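Cgl0159-like domain-containing protein (Corynebacterium glutamicum, PDB 3FOK) is of unknown function but folds as a TIM barrel, a scaffold used mostly by enzymes, so that a catalytic role is plausible. Local coordinates at residues Tyr70-Arg75 with Pro92-Asp97; Pro4-Glu9 with Ala99-Leu104; Glu182-Asn187 with Leu241-Glu246. One frame throughout, in Å; residues are numbered along the deposited sequence.

Contact 1: Tyr70-Arg75 with Pro92-Asp97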
loop_
_atom_site.group_PDB
_atom_site.type_symbol
_atom_site.label_atom_id
_atom_site.label_comp_id
_atom_site.label_asym_id
_atom_site.label_seq_id
_atom_site.Cartn_x
_atom_site.Cartn_y
_atom_site.Cartn_z
ATOM N N TYR A 70 27.917 24.681 -7.909
ATOM C CA TYR A 70 28.542 25.881 -7.365
ATOM C C TYR A 70 28.133 27.121 -8.150
ATOM O O TYR A 70 27.891 28.177 -7.568
ATOM C CB TYR A 70 30.058 25.726 -7.353
ATOM C CG TYR A 70 30.533 24.740 -6.311
ATOM C CD1 TYR A 70 30.691 25.125 -4.980
ATOM C CD2 TYR A 70 30.775 23.407 -6.647
ATOM C CE1 TYR A 70 31.080 24.202 -4.008
ATOM C CE2 TYR A 70 31.159 22.483 -5.687
ATOM C CZ TYR A 70 31.309 22.882 -4.372
ATOM O OH TYR A 70 31.683 21.962 -3.423
ATOM N N GLU A 71 28.044 26.996 -9.471
ATOM C CA GLU A 71 27.637 28.132 -10.291
ATOM C C GLU A 71 26.148 28.372 -10.104
ATOM O O GLU A 71 25.691 29.509 -10.125
ATOM C CB GLU A 71 27.916 27.879 -11.774
ATOM C CG GLU A 71 29.347 27.533 -12.106
ATOM C CD GLU A 71 29.630 27.634 -13.594
ATOM O OE1 GLU A 71 28.694 27.416 -14.394
ATOM O OE2 GLU A 71 30.792 27.917 -13.961
ATOM N N LEU A 72 25.392 27.294 -9.926
ATOM C CA LEU A 72 23.954 27.409 -9.728
ATOM C C LEU A 72 23.725 28.255 -8.484
ATOM O O LEU A 72 22.917 29.179 -8.490
ATOM C CB LEU A 72 23.322 26.029 -9.532
ATOM C CG LEU A 72 21.830 25.862 -9.858
ATOM C CD1 LEU A 72 21.321 24.588 -9.203
ATOM C CD2 LEU A 72 21.027 27.053 -9.359
ATOM N N LEU A 73 24.455 27.939 -7.417
ATOM C CA LEU A 73 24.332 28.676 -6.168
ATOM C C LEU A 73 24.745 30.137 -6.335
ATOM O O LEU A 73 24.106 31.028 -5.777
ATOM C CB LEU A 73 25.168 28.002 -5.072
ATOM C CG LEU A 73 24.652 26.638 -4.586
ATOM C CD1 LEU A 73 25.640 26.019 -3.605
ATOM C CD2 LEU A 73 23.293 26.811 -3.932
ATOM N N GLU A 74 25.801 30.385 -7.105
ATOM C CA GLU A 74 26.264 31.751 -7.336
ATOM C C GLU A 74 25.181 32.541 -8.060
ATOM O O GLU A 74 24.813 33.643 -7.651
ATOM C CB GLU A 74 27.538 31.760 -8.186
ATOM C CG GLU A 74 28.757 32.386 -7.512
ATOM C CD GLU A 74 28.513 33.807 -7.026
ATOM O OE1 GLU A 74 28.201 34.690 -7.855
ATOM O OE2 GLU A 74 28.637 34.040 -5.807
ATOM N N ARG A 75 24.673 31.969 -9.146
ATOM C CA ARG A 75 23.635 32.618 -9.931
ATOM C C ARG A 75 22.414 32.886 -9.054
ATOM O O ARG A 75 21.724 33.885 -9.225
ATOM C CB ARG A 75 23.273 31.738 -11.129
ATOM C CG ARG A 75 24.499 31.303 -11.927
ATOM C CD ARG A 75 24.153 30.335 -13.042
ATOM N NE ARG A 75 23.791 31.025 -14.273
ATOM C CZ ARG A 75 24.651 31.347 -15.234
ATOM N NH1 ARG A 75 25.933 31.036 -15.116
ATOM N NH2 ARG A 75 24.227 31.990 -16.313
ATOM N N PRO A 92 15.142 20.399 -1.061
ATOM C CA PRO A 92 15.897 20.536 0.192
ATOM C C PRO A 92 17.414 20.752 0.088
ATOM O O PRO A 92 17.986 21.501 0.880
ATOM C CB PRO A 92 15.555 19.253 0.946
ATOM C CG PRO A 92 14.162 18.963 0.483
ATOM C CD PRO A 92 14.255 19.223 -1.010
ATOM N N ASP A 93 18.074 20.101 -0.866
ATOM C CA ASP A 93 19.525 20.249 -1.001
ATOM C C ASP A 93 19.951 21.654 -1.434
ATOM O O ASP A 93 21.029 22.125 -1.068
ATOM C CB ASP A 93 20.073 19.220 -1.987
ATOM C CG ASP A 93 19.559 19.438 -3.397
ATOM O OD1 ASP A 93 18.327 19.345 -3.606
ATOM O OD2 ASP A 93 20.390 19.708 -4.295
ATOM N N ILE A 94 19.103 22.317 -2.215
ATOM C CA ILE A 94 19.379 23.670 -2.688
ATOM C C ILE A 94 19.110 24.682 -1.576
ATOM O O ILE A 94 19.903 25.596 -1.344
ATOM C CB ILE A 94 18.493 24.027 -3.917
ATOM C CG1 ILE A 94 18.874 23.148 -5.114
ATOM C CG2 ILE A 94 18.656 25.504 -4.281
ATOM C CD1 ILE A 94 20.237 23.460 -5.708
ATOM N N ILE A 95 17.990 24.508 -0.883
ATOM C CA ILE A 95 17.631 25.420 0.192
ATOM C C ILE A 95 18.597 25.343 1.371
ATOM O O ILE A 95 18.984 26.376 1.918
ATOM C CB ILE A 95 16.188 25.170 0.676
ATOM C CG1 ILE A 95 15.215 25.432 -0.473
ATOM C CG2 ILE A 95 15.861 26.073 1.852
ATOM C CD1 ILE A 95 15.353 26.810 -1.106
ATOM N N ASP A 96 18.998 24.136 1.763
ATOM C CA ASP A 96 19.927 24.006 2.878
ATOM C C ASP A 96 21.230 24.754 2.589
ATOM O O ASP A 96 21.711 25.497 3.444
ATOM C CB ASP A 96 20.220 22.533 3.196
ATOM C CG ASP A 96 18.994 21.787 3.723
ATOM O OD1 ASP A 96 18.134 22.419 4.377
ATOM O OD2 ASP A 96 18.894 20.562 3.498
ATOM N N ASP A 97 21.802 24.579 1.398
ATOM C CA ASP A 97 23.037 25.289 1.082
ATOM C C ASP A 97 22.813 26.789 1.242
ATOM O O ASP A 97 23.495 27.441 2.030
ATOM C CB ASP A 97 23.512 24.984 -0.341
ATOM C CG ASP A 97 24.041 23.567 -0.489
ATOM O OD1 ASP A 97 24.550 23.013 0.509
ATOM O OD2 ASP A 97 23.960 23.012 -1.610
#

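Contact 2: Pro4-Glu9 with Ala99-Leu104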
loop_
_atom_site.group_PDB
_atom_site.type_symbol
_atom_site.label_atom_id
_atom_site.label_comp_id
_atom_site.label_asym_id
_atom_site.label_seq_id
_atom_site.Cartn_x
_atom_site.Cartn_y
_atom_site.Cartn_z
ATOM N N PRO A 4 31.857 38.155 -7.102
ATOM C CA PRO A 4 30.968 37.062 -6.696
ATOM C C PRO A 4 30.326 37.273 -5.330
ATOM O O PRO A 4 30.940 37.839 -4.425
ATOM C CB PRO A 4 31.893 35.853 -6.713
ATOM C CG PRO A 4 33.196 36.447 -6.277
ATOM C CD PRO A 4 33.261 37.706 -7.113
ATOM N N ILE A 5 29.086 36.817 -5.186
ATOM C CA ILE A 5 28.379 36.946 -3.922
ATOM C C ILE A 5 28.902 35.896 -2.942
ATOM O O ILE A 5 28.921 36.123 -1.733
ATOM C CB ILE A 5 26.861 36.752 -4.106
ATOM C CG1 ILE A 5 26.305 37.814 -5.059
ATOM C CG2 ILE A 5 26.156 36.843 -2.755
ATOM C CD1 ILE A 5 26.257 39.221 -4.481
ATOM N N ILE A 6 29.335 34.752 -3.463
ATOM C CA ILE A 6 29.857 33.689 -2.607
ATOM C C ILE A 6 31.344 33.456 -2.842
ATOM O O ILE A 6 31.748 32.939 -3.882
ATOM C CB ILE A 6 29.122 32.355 -2.838
ATOM C CG1 ILE A 6 27.612 32.561 -2.715
ATOM C CG2 ILE A 6 29.588 31.328 -1.813
ATOM C CD1 ILE A 6 26.795 31.304 -2.945
ATOM N N SER A 7 32.155 33.840 -1.865
ATOM C CA SER A 7 33.600 33.673 -1.958
ATOM C C SER A 7 33.977 32.210 -1.807
ATOM O O SER A 7 33.302 31.455 -1.108
ATOM C CB SER A 7 34.299 34.471 -0.859
ATOM O OG SER A 7 34.036 33.909 0.418
ATOM N N PRO A 8 35.065 31.785 -2.466
ATOM C CA PRO A 8 35.482 30.388 -2.351
ATOM C C PRO A 8 35.696 29.996 -0.888
ATOM O O PRO A 8 35.716 28.811 -0.547
ATOM C CB PRO A 8 36.764 30.333 -3.190
ATOM C CG PRO A 8 37.228 31.769 -3.248
ATOM C CD PRO A 8 35.941 32.525 -3.387
ATOM N N GLU A 9 35.843 31.000 -0.025
ATOM C CA GLU A 9 36.029 30.754 1.399
ATOM C C GLU A 9 34.708 30.346 2.040
ATOM O O GLU A 9 34.682 29.527 2.960
ATOM C CB GLU A 9 36.591 31.997 2.093
ATOM C CG GLU A 9 38.075 32.206 1.839
ATOM C CD GLU A 9 38.370 33.435 1.003
ATOM O OE1 GLU A 9 37.711 33.620 -0.041
ATOM O OE2 GLU A 9 39.269 34.212 1.390
ATOM N N ALA A 99 20.682 28.321 2.827
ATOM C CA ALA A 99 20.417 28.649 4.221
ATOM C C ALA A 99 21.722 28.652 5.004
ATOM O O ALA A 99 21.981 29.548 5.808
ATOM C CB ALA A 99 19.440 27.642 4.824
ATOM N N ALA A 100 22.547 27.640 4.759
ATOM C CA ALA A 100 23.832 27.514 5.435
ATOM C C ALA A 100 24.711 28.721 5.113
ATOM O O ALA A 100 25.417 29.228 5.981
ATOM C CB ALA A 100 24.520 26.229 5.007
ATOM N N LEU A 101 24.659 29.173 3.862
ATOM C CA LEU A 101 25.433 30.333 3.421
ATOM C C LEU A 101 24.877 31.624 4.011
ATOM O O LEU A 101 25.479 32.685 3.869
ATOM C CB LEU A 101 25.416 30.457 1.893
ATOM C CG LEU A 101 26.278 29.593 0.968
ATOM C CD1 LEU A 101 27.224 28.714 1.762
ATOM C CD2 LEU A 101 25.366 28.762 0.084
ATOM N N GLY A 102 23.718 31.528 4.654
ATOM C CA GLY A 102 23.100 32.695 5.258
ATOM C C GLY A 102 22.498 33.692 4.280
ATOM O O GLY A 102 22.460 34.884 4.560
ATOM N N LEU A 103 22.009 33.214 3.142
ATOM C CA LEU A 103 21.422 34.092 2.130
ATOM C C LEU A 103 19.891 34.120 2.125
ATOM O O LEU A 103 19.287 34.654 1.196
ATOM C CB LEU A 103 21.901 33.668 0.739
ATOM C CG LEU A 103 23.403 33.438 0.560
ATOM C CD1 LEU A 103 23.667 32.915 -0.842
ATOM C CD2 LEU A 103 24.158 34.732 0.806
ATOM N N LEU A 104 19.261 33.566 3.156
ATOM C CA LEU A 104 17.803 33.516 3.194
ATOM C C LEU A 104 17.087 34.354 4.254
ATOM O O LEU A 104 15.968 34.021 4.649
ATOM C CB LEU A 104 17.347 32.054 3.303
ATOM C CG LEU A 104 17.281 31.225 2.010
ATOM C CD1 LEU A 104 18.423 31.575 1.080
ATOM C CD2 LEU A 104 17.304 29.746 2.364
#

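Contact 3: Glu182-Asn187 with Leu241-Glu246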
loop_
_atom_site.group_PDB
_atom_site.type_symbol
_atom_site.label_atom_id
_atom_site.label_comp_id
_atom_site.label_asym_id
_atom_site.label_seq_id
_atom_site.Cartn_x
_atom_site.Cartn_y
_atom_site.Cartn_z
ATOM N N GLU A 182 1.483 23.402 -9.880
ATOM C CA GLU A 182 1.835 23.718 -11.261
ATOM C C GLU A 182 1.178 22.653 -12.131
ATOM O O GLU A 182 1.729 21.568 -12.316
ATOM C CB GLU A 182 3.354 23.683 -11.452
ATOM C CG GLU A 182 3.834 24.295 -12.767
ATOM C CD GLU A 182 5.344 24.203 -12.945
ATOM O OE1 GLU A 182 6.080 24.417 -11.958
ATOM O OE2 GLU A 182 5.797 23.931 -14.076
ATOM N N PRO A 183 -0.017 22.947 -12.670
ATOM C CA PRO A 183 -0.739 21.995 -13.513
ATOM C C PRO A 183 -0.390 22.083 -14.993
ATOM O O PRO A 183 0.090 23.107 -15.478
ATOM C CB PRO A 183 -2.186 22.360 -13.254
ATOM C CG PRO A 183 -2.103 23.855 -13.225
ATOM C CD PRO A 183 -0.856 24.130 -12.397
ATOM N N PHE A 184 -0.659 20.989 -15.697
ATOM C CA PHE A 184 -0.403 20.872 -17.125
ATOM C C PHE A 184 -1.162 19.668 -17.650
ATOM O O PHE A 184 -1.396 18.706 -16.919
ATOM C CB PHE A 184 1.076 20.588 -17.404
ATOM C CG PHE A 184 1.952 21.798 -17.445
ATOM C CD1 PHE A 184 1.796 22.756 -18.440
ATOM C CD2 PHE A 184 2.984 21.944 -16.525
ATOM C CE1 PHE A 184 2.662 23.845 -18.521
ATOM C CE2 PHE A 184 3.854 23.025 -16.594
ATOM C CZ PHE A 184 3.694 23.980 -17.597
HETATM N N MSE A 185 -1.551 19.734 -18.915
HETATM C CA MSE A 185 -2.180 18.599 -19.561
HETATM C C MSE A 185 -0.961 18.142 -20.347
HETATM O O MSE A 185 -0.285 18.972 -20.957
HETATM C CB MSE A 185 -3.296 19.035 -20.514
HETATM C CG MSE A 185 -4.523 19.636 -19.832
HETATM SE SE MSE A 185 -5.499 18.424 -18.676
HETATM C CE MSE A 185 -4.488 18.700 -17.087
ATOM N N SER A 186 -0.645 16.854 -20.310
ATOM C CA SER A 186 0.526 16.366 -21.028
ATOM C C SER A 186 0.204 15.158 -21.891
ATOM O O SER A 186 -0.711 14.396 -21.588
ATOM C CB SER A 186 1.638 16.008 -20.040
ATOM O OG SER A 186 2.036 17.137 -19.283
ATOM N N ASN A 187 0.960 14.987 -22.969
ATOM C CA ASN A 187 0.753 13.859 -23.865
ATOM C C ASN A 187 2.075 13.237 -24.262
ATOM O O ASN A 187 3.121 13.887 -24.215
ATOM C CB ASN A 187 0.032 14.292 -25.146
ATOM C CG ASN A 187 -1.273 15.006 -24.876
ATOM O OD1 ASN A 187 -1.305 16.226 -24.713
ATOM N ND2 ASN A 187 -2.358 14.248 -24.823
ATOM N N LEU A 241 0.661 32.637 -9.884
ATOM C CA LEU A 241 2.024 33.081 -10.133
ATOM C C LEU A 241 2.389 32.543 -11.509
ATOM O O LEU A 241 2.035 31.416 -11.859
ATOM C CB LEU A 241 2.976 32.528 -9.070
ATOM C CG LEU A 241 2.774 33.100 -7.665
ATOM C CD1 LEU A 241 3.652 32.361 -6.675
ATOM C CD2 LEU A 241 3.102 34.587 -7.666
ATOM N N LEU A 242 3.084 33.353 -12.294
ATOM C CA LEU A 242 3.460 32.953 -13.642
ATOM C C LEU A 242 4.845 32.324 -13.697
ATOM O O LEU A 242 5.732 32.673 -12.919
ATOM C CB LEU A 242 3.404 34.168 -14.568
ATOM C CG LEU A 242 2.117 34.994 -14.463
ATOM C CD1 LEU A 242 2.222 36.215 -15.359
ATOM C CD2 LEU A 242 0.918 34.141 -14.844
ATOM N N LEU A 243 5.017 31.386 -14.621
ATOM C CA LEU A 243 6.288 30.699 -14.803
ATOM C C LEU A 243 6.851 31.012 -16.188
ATOM O O LEU A 243 6.103 31.276 -17.125
ATOM C CB LEU A 243 6.090 29.188 -14.638
ATOM C CG LEU A 243 5.112 28.485 -15.589
ATOM C CD1 LEU A 243 5.809 28.155 -16.904
ATOM C CD2 LEU A 243 4.607 27.204 -14.945
ATOM N N GLY A 244 8.174 30.996 -16.302
ATOM C CA GLY A 244 8.819 31.266 -17.574
ATOM C C GLY A 244 9.561 30.019 -18.010
ATOM O O GLY A 244 10.720 29.817 -17.637
ATOM N N GLY A 245 8.893 29.186 -18.802
ATOM C CA GLY A 245 9.486 27.939 -19.254
ATOM C C GLY A 245 10.780 27.985 -20.045
ATOM O O GLY A 245 11.757 28.620 -19.651
ATOM N N GLU A 246 10.765 27.277 -21.171
ATOM C CA GLU A 246 11.896 27.149 -22.086
ATOM C C GLU A 246 12.793 28.379 -22.251
ATOM O O GLU A 246 13.977 28.336 -21.904
ATOM C CB GLU A 246 11.390 26.694 -23.462
ATOM C CG GLU A 246 10.247 27.538 -24.040
ATOM C CD GLU A 246 8.893 27.261 -23.390
ATOM O OE1 GLU A 246 7.929 27.993 -23.700
ATOM O OE2 GLU A 246 8.787 26.313 -22.578
#

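Contact 1: Tyr70-Arg75 with Pro92-Asp97
Leu-73 of helix 69-81 rests its two methyls on the CB of Asp-97 in helix 92-100, while one turn nearer the start of that second helix Ile-94 meets Leu-72. Traced outward, Leu-73 makes no close approach at CB; its chi1 of -69° swings CG to the side of the backbone N and turns the fork to the neighbouring helix. There the two branches share a target: Leu-73 CD1 and CD2 each lie 4.0 Å from Asp-97 CB, both coming to the methylene from one side. CD1 also passes OD2 of Asp-97 at 4.0 Å, and CD2 has the carbonyl O of Ile-94 at 4.4 Å. The two side chains cross at about a right angle. The aspartate thus offers its aliphatic stem to the leucine, while its charge is used by other partners: OD1 forms a salt bridge with Arg-18, and OD2 a weak hydrogen bond with Thr-237 of the second subunit. Next to this pair, the methyl tips Leu-72 CD1 and Ile-94 CD1 touch at 3.8 Å, again with the side chains roughly perpendicular. Phe-11 of helix 8-20 covers Leu-73 further, and Tyr-278 packs on Leu-72. The short helical segments come no closer than 11.3 Å, axis to axis, at a crossing angle of -61°, and bury 170 Å² between them, a modest contact made mainly of methyl groups and one aspartate stem. Such packing of successive helices around the strands belongs to the outer layer of a TIM barrel.

Contact 2: Pro4-Glu9 with Ala99-Leu104
Ile-6 and Leu-103 meet methyl to methyl because both side chains start the same way and then run straight: chi1 of -53° in Ile-6 and -48° in Leu-103 puts the next chain carbon on the side of the backbone N, and chi2 near 180° in each extends one branch to full reach. The extended ends, Ile-6 CD1 and Leu-103 CD1, lie 4.1 Å apart, the two side chains crossing at a slant. The same Ile-6 methyl has Leu-101 as a second neighbour, with CD2 of that leucine 4.2 Å from Ile-6 CD1. One isoleucine tip therefore sits against two leucines that flank Gly-102, and the glycine itself stays behind them. Ile-5 comes only loosely near, its CG2 4.6 Å from Leu-103 CD2. The contact is apolar throughout and small, 132 Å² over both sides; the closest CA atoms, those of Ile-6 and Leu-101, are 8.2 Å apart.

Other residues also meet the segment that carries Ile-6. Glu-74 of helix 69-81 takes a probable hydrogen bond from the Ile-6 backbone N, and Phe-11 of helix 8-20 lies against the isoleucine side chain. Just downstream Ser-7 is the N-cap of helix 8-20, its OG capping the backbone N of Ser-10. On the other segment Gly-102, with positive phi, leaves the helical path, and its N bonds back to the O of Ala-99 at 2.9 Å. Leu-103, the next residue, folds back on Leu-98. This is the Schellman motif at the C-terminal end of helix 92-100 together with its customary hydrophobic partnership, onto which the N-terminal strip, entering its own capped helix, lays Ile-6.

Contact 3: Glu182-Asn187 with Leu241-Glu246
This is a contact through the barrel interior, between side chains of two strands that are not neighbours: Glu-182 and Phe-184 of strand 179-189 meet Leu-243 of strand 240-243, with strand 219-224 lying between them in the sheet. Everything turns on one methyl. Leu-243 CD2 lies 3.6 Å from Glu-182 OE2 and 3.7 Å from CG and CD of the same residue, so the leucine methyl lies across the outer part of the glutamate, the two side chains meeting at about a right angle. Glu-182 reaches it by running straight out, CG anti to the backbone N (chi1 -167°) and the next bond extended as well. In Leu-243 chi1 is 60°, with CG flanked by both the amide and the carbonyl of its own residue; together with chi2 of 83° this leaves CD2 as the branch that touches the glutamate. Beside the glutamate, Phe-184 CZ lies 4.3 Å from Leu-243 CD2, its ring set obliquely to the methyl. The other carboxylate oxygen, Glu-182 OE1, makes salt bridges with Lys-222 and Lys-146, which hold the polar end of the side chain.

Around this small core, Pro-224 of strand 219-224 touches both Phe-184 and Leu-243, backbone bonds join 179-189 to strand 144-151, and Pro-183 and Met-185 (selenomethionine) pack outward on helix 199-210.

From the N terminus, 4-9 leads into helix 8-20 and waits some 90 residues for its partner 99-104. Inside the loop that contact 2 closes, the chain forms the first barrel strands and helices, and contact 1 nests there, joining 70-75 to 92-97 across a much shorter excursion. The two lie close, centres 9 Å apart, and share helix 92-100; contact 1 joins two outer helices, and contact 2, with the bond from Glu-74 to Ile-6, adds the N-terminal segment to them. Contact 3 follows in series, closing a separate loop of the chain by a contact inside the barrel, on the opposite side of the chain's centre.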